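Local atomic coordinates of mitochondrial association factor 1 (Toxoplasma gondii, PDB entry 6BXS), a protein that is encoded by a locus required for the parasite's manipulation of host mitochondria, and carries a macro domain, a fold that in many relatives binds ADP-ribose. Residues K43-V48 against A213-L218; S117-R122 against H150-E155; N164-Y169 against K209-I214. All blocks are in the same frame, centred on the assembly; numbering follows the deposited sequence.

Interaction 1. Residues K43-V48 against A213-L218; sequences KRVATV and AIRLPL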
loop_
_atom_site.group_PDB
_atom_site.type_symbol
_atom_site.label_atom_id
_atom_site.label_comp_id
_atom_site.label_asym_id
_atom_site.label_seq_id
_atom_site.Cartn_x
_atom_site.Cartn_y
_atom_site.Cartn_z
ATOM N N LYS A 43 9.068 -9.996 -11.985
ATOM C CA LYS A 43 8.045 -9.048 -12.408
ATOM C C LYS A 43 8.099 -7.783 -11.558
ATOM O O LYS A 43 8.797 -7.729 -10.542
ATOM C CB LYS A 43 6.659 -9.689 -12.326
ATOM C CG LYS A 43 6.207 -10.016 -10.915
ATOM C CD LYS A 43 5.024 -10.974 -10.909
ATOM C CE LYS A 43 5.427 -12.360 -11.389
ATOM N NZ LYS A 43 4.459 -13.406 -10.961
ATOM N N ARG A 44 7.359 -6.767 -11.985
ATOM C CA ARG A 44 7.381 -5.471 -11.321
ATOM C C ARG A 44 6.374 -5.427 -10.176
ATOM O O ARG A 44 5.179 -5.222 -10.390
ATOM C CB ARG A 44 7.087 -4.355 -12.321
ATOM C CG ARG A 44 7.913 -4.427 -13.602
ATOM C CD ARG A 44 7.593 -3.260 -14.524
ATOM N NE ARG A 44 7.509 -2.013 -13.772
ATOM C CZ ARG A 44 8.557 -1.283 -13.404
ATOM N NH1 ARG A 44 8.372 -0.173 -12.706
ATOM N NH2 ARG A 44 9.788 -1.653 -13.733
ATOM N N VAL A 45 6.875 -5.622 -8.961
ATOM C CA VAL A 45 6.041 -5.631 -7.766
ATOM C C VAL A 45 6.142 -4.297 -7.030
ATOM O O VAL A 45 7.235 -3.869 -6.665
ATOM C CB VAL A 45 6.445 -6.765 -6.807
ATOM C CG1 VAL A 45 5.464 -6.859 -5.639
ATOM C CG2 VAL A 45 6.521 -8.090 -7.550
ATOM N N ALA A 46 4.999 -3.650 -6.822
ATOM C CA ALA A 46 4.937 -2.411 -6.056
ATOM C C ALA A 46 4.446 -2.699 -4.644
ATOM O O ALA A 46 3.354 -3.228 -4.457
ATOM C CB ALA A 46 4.029 -1.403 -6.740
ATOM N N THR A 47 5.256 -2.350 -3.651
ATOM C CA THR A 47 4.914 -2.625 -2.263
ATOM C C THR A 47 4.185 -1.434 -1.642
ATOM O O THR A 47 4.557 -0.279 -1.858
ATOM C CB THR A 47 6.169 -2.961 -1.442
ATOM O OG1 THR A 47 6.846 -4.067 -2.053
ATOM C CG2 THR A 47 5.797 -3.325 -0.014
ATOM N N VAL A 48 3.143 -1.734 -0.871
ATOM C CA VAL A 48 2.279 -0.712 -0.292
ATOM C C VAL A 48 2.707 -0.366 1.129
ATOM O O VAL A 48 2.612 -1.188 2.038
ATOM C CB VAL A 48 0.807 -1.169 -0.282
ATOM C CG1 VAL A 48 -0.071 -0.181 0.489
ATOM C CG2 VAL A 48 0.294 -1.337 -1.709
ATOM N N ALA A 213 2.257 -6.495 -9.988
ATOM C CA ALA A 213 1.809 -7.076 -8.731
ATOM C C ALA A 213 1.910 -6.040 -7.623
ATOM O O ALA A 213 2.703 -5.102 -7.719
ATOM C CB ALA A 213 2.633 -8.303 -8.389
ATOM N N ILE A 214 1.092 -6.199 -6.586
ATOM C CA ILE A 214 1.199 -5.358 -5.401
ATOM C C ILE A 214 1.409 -6.208 -4.151
ATOM O O ILE A 214 0.700 -7.189 -3.920
ATOM C CB ILE A 214 -0.043 -4.456 -5.215
ATOM C CG1 ILE A 214 -1.336 -5.254 -5.394
ATOM C CG2 ILE A 214 0.004 -3.302 -6.206
ATOM C CD1 ILE A 214 -2.588 -4.455 -5.066
ATOM N N ARG A 215 2.407 -5.819 -3.362
ATOM C CA ARG A 215 2.740 -6.502 -2.119
ATOM C C ARG A 215 2.172 -5.721 -0.938
ATOM O O ARG A 215 2.602 -4.600 -0.662
ATOM C CB ARG A 215 4.258 -6.658 -1.992
ATOM C CG ARG A 215 4.723 -7.381 -0.740
ATOM C CD ARG A 215 6.193 -7.766 -0.849
ATOM N NE ARG A 215 6.434 -8.694 -1.953
ATOM C CZ ARG A 215 7.631 -9.159 -2.301
ATOM N NH1 ARG A 215 8.717 -8.789 -1.635
ATOM N NH2 ARG A 215 7.743 -9.999 -3.321
ATOM N N LEU A 216 1.208 -6.325 -0.250
ATOM C CA LEU A 216 0.438 -5.641 0.785
ATOM C C LEU A 216 0.779 -6.119 2.193
ATOM O O LEU A 216 1.006 -7.310 2.406
ATOM C CB LEU A 216 -1.060 -5.850 0.548
ATOM C CG LEU A 216 -1.619 -5.375 -0.791
ATOM C CD1 LEU A 216 -2.981 -5.991 -1.053
ATOM C CD2 LEU A 216 -1.708 -3.866 -0.800
ATOM N N PRO A 217 0.812 -5.192 3.164
ATOM C CA PRO A 217 0.776 -5.613 4.564
ATOM C C PRO A 217 -0.668 -5.814 5.002
ATOM O O PRO A 217 -1.573 -5.548 4.208
ATOM C CB PRO A 217 1.418 -4.437 5.295
ATOM C CG PRO A 217 0.999 -3.260 4.483
ATOM C CD PRO A 217 0.988 -3.732 3.045
ATOM N N LEU A 218 -0.890 -6.275 6.227
ATOM C CA LEU A 218 -2.228 -6.241 6.799
ATOM C C LEU A 218 -2.477 -4.834 7.326
ATOM O O LEU A 218 -2.043 -4.485 8.424
ATOM C CB LEU A 218 -2.391 -7.273 7.911
ATOM C CG LEU A 218 -3.773 -7.285 8.574
ATOM C CD1 LEU A 218 -4.826 -7.863 7.635
ATOM C CD2 LEU A 218 -3.729 -8.051 9.885
#
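V45 and A213 face each other at the start of a parallel strand pair in which 45-48 runs beside 213-216, their directions 28° apart. Four backbone hydrogen bonds join them: A46, A213 and R215 each use both N-H and C=O, while R44 lends only its O and V48 only its N. R44 O receives A213 N at 3.2 Å, and A46 N reaches A213 O at 2.9 Å. The next two rungs repeat the pattern: R215 N gives to A46 O at 3.0 Å, lying above the carbonyl plane, and V48 N gives to R215 O at 2.9 Å.

These two strands stand in the middle of the mixed sheet of the macro domain, between strands 253-256 and 166-170, where the aliphatic A46, V48, I214 and L216 suit their buried places.

Among the apolar contacts, V45 divides its methyls: CG1, anti to the backbone N (chi1 -174°), lies 3.8 Å from R215 CB, while CG2 meets A213 CB at 4.0 Å. V48 and L216 lie side by side, with V48 CG2 tight against L216 CD2 at 3.4 Å. P217, which has no N-H to offer, sets its CD 3.2 Å from V48 O.

The polar side chains on the V45 face find partners beyond the pair. T47 OG1 passes over the aliphatic stem of R215 and bonds to L36 O; the R215 guanidinium is gripped by D38, P35 O and Q255.

Interaction 2. Residues S117-R122 against H150-E155; sequences SRVFAR and HILKPE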
loop_
_atom_site.group_PDB
_atom_site.type_symbol
_atom_site.label_atom_id
_atom_site.label_comp_id
_atom_site.label_asym_id
_atom_site.label_seq_id
_atom_site.Cartn_x
_atom_site.Cartn_y
_atom_site.Cartn_z
ATOM N N SER A 117 13.095 16.685 -6.822
ATOM C CA SER A 117 13.412 15.670 -5.818
ATOM C C SER A 117 14.587 14.796 -6.241
ATOM O O SER A 117 14.840 14.619 -7.431
ATOM C CB SER A 117 12.193 14.787 -5.545
ATOM O OG SER A 117 12.485 13.813 -4.555
ATOM N N ARG A 118 15.295 14.254 -5.252
ATOM C CA ARG A 118 16.369 13.297 -5.500
ATOM C C ARG A 118 15.882 11.874 -5.234
ATOM O O ARG A 118 16.589 10.904 -5.513
ATOM C CB ARG A 118 17.588 13.597 -4.620
ATOM C CG ARG A 118 17.932 15.072 -4.479
ATOM C CD ARG A 118 19.436 15.297 -4.553
ATOM N NE ARG A 118 19.839 16.585 -3.987
ATOM C CZ ARG A 118 20.383 16.756 -2.782
ATOM N NH1 ARG A 118 20.611 15.721 -1.980
ATOM N NH2 ARG A 118 20.708 17.975 -2.375
ATOM N N VAL A 119 14.671 11.762 -4.694
ATOM C CA VAL A 119 14.112 10.475 -4.291
ATOM C C VAL A 119 13.044 10.000 -5.270
ATOM O O VAL A 119 13.082 8.862 -5.740
ATOM C CB VAL A 119 13.499 10.560 -2.877
ATOM C CG1 VAL A 119 12.797 9.258 -2.509
ATOM C CG2 VAL A 119 14.576 10.896 -1.850
ATOM N N PHE A 120 12.091 10.880 -5.566
ATOM C CA PHE A 120 10.937 10.527 -6.387
ATOM C C PHE A 120 11.054 11.076 -7.803
ATOM O O PHE A 120 11.287 12.267 -7.995
ATOM C CB PHE A 120 9.656 11.045 -5.735
ATOM C CG PHE A 120 9.486 10.607 -4.309
ATOM C CD1 PHE A 120 9.117 9.307 -4.013
ATOM C CD2 PHE A 120 9.694 11.494 -3.265
ATOM C CE1 PHE A 120 8.960 8.896 -2.705
ATOM C CE2 PHE A 120 9.538 11.089 -1.954
ATOM C CZ PHE A 120 9.171 9.789 -1.674
ATOM N N ALA A 121 10.887 10.198 -8.788
ATOM C CA ALA A 121 10.903 10.590 -10.195
ATOM C C ALA A 121 9.560 11.180 -10.609
ATOM O O ALA A 121 9.499 12.173 -11.335
ATOM C CB ALA A 121 11.241 9.398 -11.072
ATOM N N ARG A 122 8.486 10.544 -10.156
ATOM C CA ARG A 122 7.137 11.018 -10.432
ATOM C C ARG A 122 6.199 10.513 -9.347
ATOM O O ARG A 122 6.396 9.421 -8.813
ATOM C CB ARG A 122 6.673 10.555 -11.810
ATOM C CG ARG A 122 5.533 11.381 -12.378
ATOM C CD ARG A 122 5.586 11.424 -13.886
ATOM N NE ARG A 122 4.678 12.433 -14.434
ATOM C CZ ARG A 122 5.050 13.569 -15.023
ATOM N NH1 ARG A 122 6.332 13.880 -15.175
ATOM N NH2 ARG A 122 4.122 14.402 -15.476
ATOM N N HIS A 150 4.402 6.213 -6.255
ATOM C CA HIS A 150 5.636 6.917 -6.597
ATOM C C HIS A 150 6.544 6.075 -7.483
ATOM O O HIS A 150 6.809 4.911 -7.187
ATOM C CB HIS A 150 6.408 7.308 -5.333
ATOM C CG HIS A 150 5.616 8.123 -4.359
ATOM N ND1 HIS A 150 5.391 9.473 -4.527
ATOM C CD2 HIS A 150 5.017 7.783 -3.194
ATOM C CE1 HIS A 150 4.675 9.926 -3.512
ATOM N NE2 HIS A 150 4.436 8.921 -2.690
ATOM N N ILE A 151 7.020 6.677 -8.567
ATOM C CA ILE A 151 8.128 6.115 -9.324
ATOM C C ILE A 151 9.420 6.643 -8.715
ATOM O O ILE A 151 9.683 7.841 -8.751
ATOM C CB ILE A 151 8.064 6.482 -10.818
ATOM C CG1 ILE A 151 6.715 6.064 -11.407
ATOM C CG2 ILE A 151 9.215 5.817 -11.569
ATOM C CD1 ILE A 151 6.538 6.422 -12.870
ATOM N N LEU A 152 10.218 5.744 -8.149
ATOM C CA LEU A 152 11.456 6.128 -7.484
ATOM C C LEU A 152 12.572 6.378 -8.489
ATOM O O LEU A 152 12.617 5.753 -9.549
ATOM C CB LEU A 152 11.882 5.043 -6.494
ATOM C CG LEU A 152 10.910 4.745 -5.351
ATOM C CD1 LEU A 152 11.388 3.534 -4.565
ATOM C CD2 LEU A 152 10.755 5.950 -4.435
ATOM N N LYS A 153 13.474 7.297 -8.154
ATOM C CA LYS A 153 14.644 7.535 -8.989
ATOM C C LYS A 153 15.567 6.323 -8.888
ATOM O O LYS A 153 15.524 5.593 -7.896
ATOM C CB LYS A 153 15.378 8.810 -8.571
ATOM C CG LYS A 153 14.524 10.070 -8.611
ATOM C CD LYS A 153 15.386 11.322 -8.579
ATOM C CE LYS A 153 15.543 11.927 -9.966
ATOM N NZ LYS A 153 14.358 12.740 -10.352
ATOM N N PRO A 154 16.402 6.098 -9.918
ATOM C CA PRO A 154 17.281 4.921 -9.921
ATOM C C PRO A 154 18.213 4.861 -8.714
ATOM O O PRO A 154 18.610 3.774 -8.300
ATOM C CB PRO A 154 18.087 5.089 -11.215
ATOM C CG PRO A 154 17.250 5.960 -12.079
ATOM C CD PRO A 154 16.544 6.893 -11.149
ATOM N N GLU A 155 18.550 6.015 -8.150
ATOM C CA GLU A 155 19.541 6.060 -7.080
ATOM C C GLU A 155 18.953 5.752 -5.700
ATOM O O GLU A 155 19.680 5.754 -4.707
ATOM C CB GLU A 155 20.231 7.422 -7.046
ATOM C CG GLU A 155 20.904 7.817 -8.353
ATOM C CD GLU A 155 19.944 8.432 -9.356
ATOM O OE1 GLU A 155 18.719 8.419 -9.111
ATOM O OE2 GLU A 155 20.423 8.934 -10.395
#
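F120 and H150 bring their rings together at a slant, centroids 4.6 Å apart and planes at 39°. F120 CE1 stands 3.8 Å above one face of the imidazole, displaced toward its rim, while R122 O lies at the imidazole edge near its plane. One face of the F120 ring is covered over its centre by the methyl V119 CG1, 3.6 Å above the plane. L152 runs alongside the phenyl ring, its CD2 3.8 Å from F120 CD1. An aromatic residue suits this place because it can fill the space among these apolar groups, and histidine because both its nitrogens find partners, NE2 at Q94 and ND1 at S123.

The backbones form a classic beta bulge: A121 and R122 both face I151, whose carbonyl oxygen accepts from both N-H groups. A121 N approaches nearly along the C=O axis, whereas R122 N, at 3.3 Å from I151 O, lies in the carbonyl plane on a lone pair. R122 O takes I151 N at 2.8 Å. Beyond the bulge K153 N makes an almost straight bond (179°) to V119 O, 2.9 Å long.

K153 then folds its long chain back across the loop, bent at chi3 and chi4, with CD 3.3 Å from R118 O, and its amine is bound by G114 O. S117 OG closes an ST turn and ST motif, accepting from the N-H groups of V119 and F120; E89 also bonds to it.

Helix 83-103 covers V119 and F120, strand 109-111 supplies E110 as the salt-bridge partner of R122, and strand 166-170 flanks strand 147-152 on its other side, M167 packing on H150 and L152.

Interaction 3. Residues N164-Y169 against K209-I214; sequences NDVMLY and KPVEAI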
loop_
_atom_site.group_PDB
_atom_site.type_symbol
_atom_site.label_atom_id
_atom_site.label_comp_id
_atom_site.label_asym_id
_atom_site.label_seq_id
_atom_site.Cartn_x
_atom_site.Cartn_y
_atom_site.Cartn_z
ATOM N N ASN A 164 12.039 -2.673 -9.273
ATOM C CA ASN A 164 11.633 -2.355 -7.903
ATOM C C ASN A 164 11.391 -0.862 -7.671
ATOM O O ASN A 164 11.370 -0.407 -6.529
ATOM C CB ASN A 164 12.695 -2.853 -6.915
ATOM C CG ASN A 164 12.804 -4.365 -6.884
ATOM O OD1 ASN A 164 11.856 -5.073 -7.217
ATOM N ND2 ASN A 164 13.965 -4.865 -6.476
ATOM N N ASP A 165 11.186 -0.108 -8.747
ATOM C CA ASP A 165 11.164 1.351 -8.657
ATOM C C ASP A 165 9.758 1.948 -8.582
ATOM O O ASP A 165 9.561 3.120 -8.907
ATOM C CB ASP A 165 11.909 1.951 -9.850
ATOM C CG ASP A 165 11.234 1.651 -11.170
ATOM O OD1 ASP A 165 10.329 0.790 -11.203
ATOM O OD2 ASP A 165 11.620 2.272 -12.181
ATOM N N VAL A 166 8.784 1.142 -8.168
ATOM C CA VAL A 166 7.446 1.645 -7.872
ATOM C C VAL A 166 7.042 1.260 -6.456
ATOM O O VAL A 166 7.178 0.104 -6.055
ATOM C CB VAL A 166 6.389 1.108 -8.855
ATOM C CG1 VAL A 166 5.000 1.625 -8.484
ATOM C CG2 VAL A 166 6.734 1.505 -10.279
ATOM N N MET A 167 6.548 2.242 -5.707
ATOM C CA MET A 167 6.016 2.002 -4.374
ATOM C C MET A 167 4.654 2.658 -4.250
ATOM O O MET A 167 4.326 3.575 -5.003
ATOM C CB MET A 167 6.959 2.540 -3.291
ATOM C CG MET A 167 7.146 4.054 -3.303
ATOM S SD MET A 167 7.971 4.678 -1.821
ATOM C CE MET A 167 6.678 4.518 -0.591
ATOM N N LEU A 168 3.860 2.168 -3.307
ATOM C CA LEU A 168 2.617 2.820 -2.937
ATOM C C LEU A 168 2.652 3.179 -1.457
ATOM O O LEU A 168 3.446 2.636 -0.689
ATOM C CB LEU A 168 1.412 1.930 -3.246
ATOM C CG LEU A 168 0.986 1.852 -4.716
ATOM C CD1 LEU A 168 1.289 0.479 -5.278
ATOM C CD2 LEU A 168 -0.489 2.186 -4.882
ATOM N N TYR A 169 1.779 4.105 -1.081
ATOM C CA TYR A 169 1.682 4.611 0.281
ATOM C C TYR A 169 0.202 4.840 0.547
ATOM O O TYR A 169 -0.469 5.524 -0.226
ATOM C CB TYR A 169 2.499 5.900 0.441
ATOM C CG TYR A 169 2.534 6.508 1.835
ATOM C CD1 TYR A 169 1.416 7.137 2.375
ATOM C CD2 TYR A 169 3.701 6.493 2.591
ATOM C CE1 TYR A 169 1.454 7.708 3.636
ATOM C CE2 TYR A 169 3.748 7.065 3.855
ATOM C CZ TYR A 169 2.622 7.671 4.371
ATOM O OH TYR A 169 2.661 8.240 5.625
ATOM N N LYS A 209 6.481 1.329 -17.292
ATOM C CA LYS A 209 6.705 0.837 -15.940
ATOM C C LYS A 209 5.393 0.446 -15.270
ATOM O O LYS A 209 4.965 1.077 -14.305
ATOM C CB LYS A 209 7.436 1.894 -15.116
ATOM C CG LYS A 209 8.827 2.189 -15.649
ATOM C CD LYS A 209 9.715 2.846 -14.614
ATOM C CE LYS A 209 11.166 2.856 -15.077
ATOM N NZ LYS A 209 11.726 1.476 -15.184
ATOM N N PRO A 210 4.754 -0.612 -15.784
ATOM C CA PRO A 210 3.488 -1.096 -15.230
ATOM C C PRO A 210 3.659 -1.752 -13.868
ATOM O O PRO A 210 4.721 -2.305 -13.576
ATOM C CB PRO A 210 3.025 -2.123 -16.265
ATOM C CG PRO A 210 4.282 -2.617 -16.879
ATOM C CD PRO A 210 5.207 -1.435 -16.918
ATOM N N VAL A 211 2.618 -1.684 -13.048
ATOM C CA VAL A 211 2.576 -2.444 -11.808
ATOM C C VAL A 211 1.939 -3.793 -12.108
ATOM O O VAL A 211 0.749 -3.873 -12.415
ATOM C CB VAL A 211 1.781 -1.722 -10.713
ATOM C CG1 VAL A 211 1.810 -2.526 -9.419
ATOM C CG2 VAL A 211 2.342 -0.324 -10.486
ATOM N N GLU A 212 2.739 -4.849 -12.022
ATOM C CA GLU A 212 2.292 -6.185 -12.391
ATOM C C GLU A 212 1.844 -6.965 -11.160
ATOM O O GLU A 212 1.132 -7.962 -11.267
ATOM C CB GLU A 212 3.410 -6.922 -13.129
ATOM C CG GLU A 212 4.060 -6.068 -14.213
ATOM C CD GLU A 212 5.109 -6.809 -15.015
ATOM O OE1 GLU A 212 4.981 -6.862 -16.257
ATOM O OE2 GLU A 212 6.073 -7.321 -14.410
ATOM N N ALA A 213 2.257 -6.495 -9.988
ATOM C CA ALA A 213 1.809 -7.076 -8.731
ATOM C C ALA A 213 1.910 -6.040 -7.623
ATOM O O ALA A 213 2.703 -5.102 -7.719
ATOM C CB ALA A 213 2.633 -8.303 -8.389
ATOM N N ILE A 214 1.092 -6.199 -6.586
ATOM C CA ILE A 214 1.199 -5.358 -5.401
ATOM C C ILE A 214 1.409 -6.208 -4.151
ATOM O O ILE A 214 0.700 -7.189 -3.920
ATOM C CB ILE A 214 -0.043 -4.456 -5.215
ATOM C CG1 ILE A 214 -1.336 -5.254 -5.394
ATOM C CG2 ILE A 214 0.004 -3.302 -6.206
ATOM C CD1 ILE A 214 -2.588 -4.455 -5.066
#
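K209 reaches across to D165, its chain crossing the aspartate at about a right angle. From the backbone its CB points toward the 164-169 segment, packing beside the guanidinium of R44, and CG carries the extended chain onward. CD then comes within 3.1 Å of D165 OD2, and CE is as near at 3.0 Å. A turn at the last torsion (chi4 -65°) swings NZ round the same oxygen, closing a salt bridge of 3.1 Å between NZ and D165 OD2. The last three atoms of the lysine therefore curl about one carboxylate oxygen, and the ammonium charge probably makes the hydrogens of the adjacent CE slightly positive, which would ease its close approach to OD2. D165 presents this group with CG between the backbone N and the carbonyl carbon (chi1 64°); its other oxygen, OD1, is held in a salt bridge by R44, so two cations share one buried carboxylate. A long flexible lysine suits such a bridge from a loop.

The two segments belong to a beta-alpha-beta crossover: strand 166-170, helix 179-202 and strand 213-216, with strand 45-50 lying between the two strands. Because they are not neighbours in the sheet, their side chains meet above the intervening A46, whose small methyl lets larger groups close over it. V166 CG1 touches V211 CG2 at 3.9 Å, two valines crossing obliquely. Farther along, L168 CD1 meets I214 CG2 at 4.1 Å, that methyl lying beside the backbone N of I214. V197 of helix 179-202 packs on V211 and I214, and Y200 also on V211.

All three interactions belong to one mixed sheet. Interactions 1 and 3 are close, with centres about 7 Å apart, and share A213 and I214. R44 ties them together: its NH1 lies 2.6 Å from D165 OD1, and its backbone N 2.8 Å from E212 OE2. Interaction 2 lies farther out, its centre about 17 Å from that of interaction 1 and about 13 Å from that of interaction 3. It still joins the latter through neighbouring strands, L152 N standing 2.8 Å from D165 O and H150 N 2.9 Å from M167 O. D165 therefore links all three, its carboxylate facing R44 and K209 while its carbonyl faces L152.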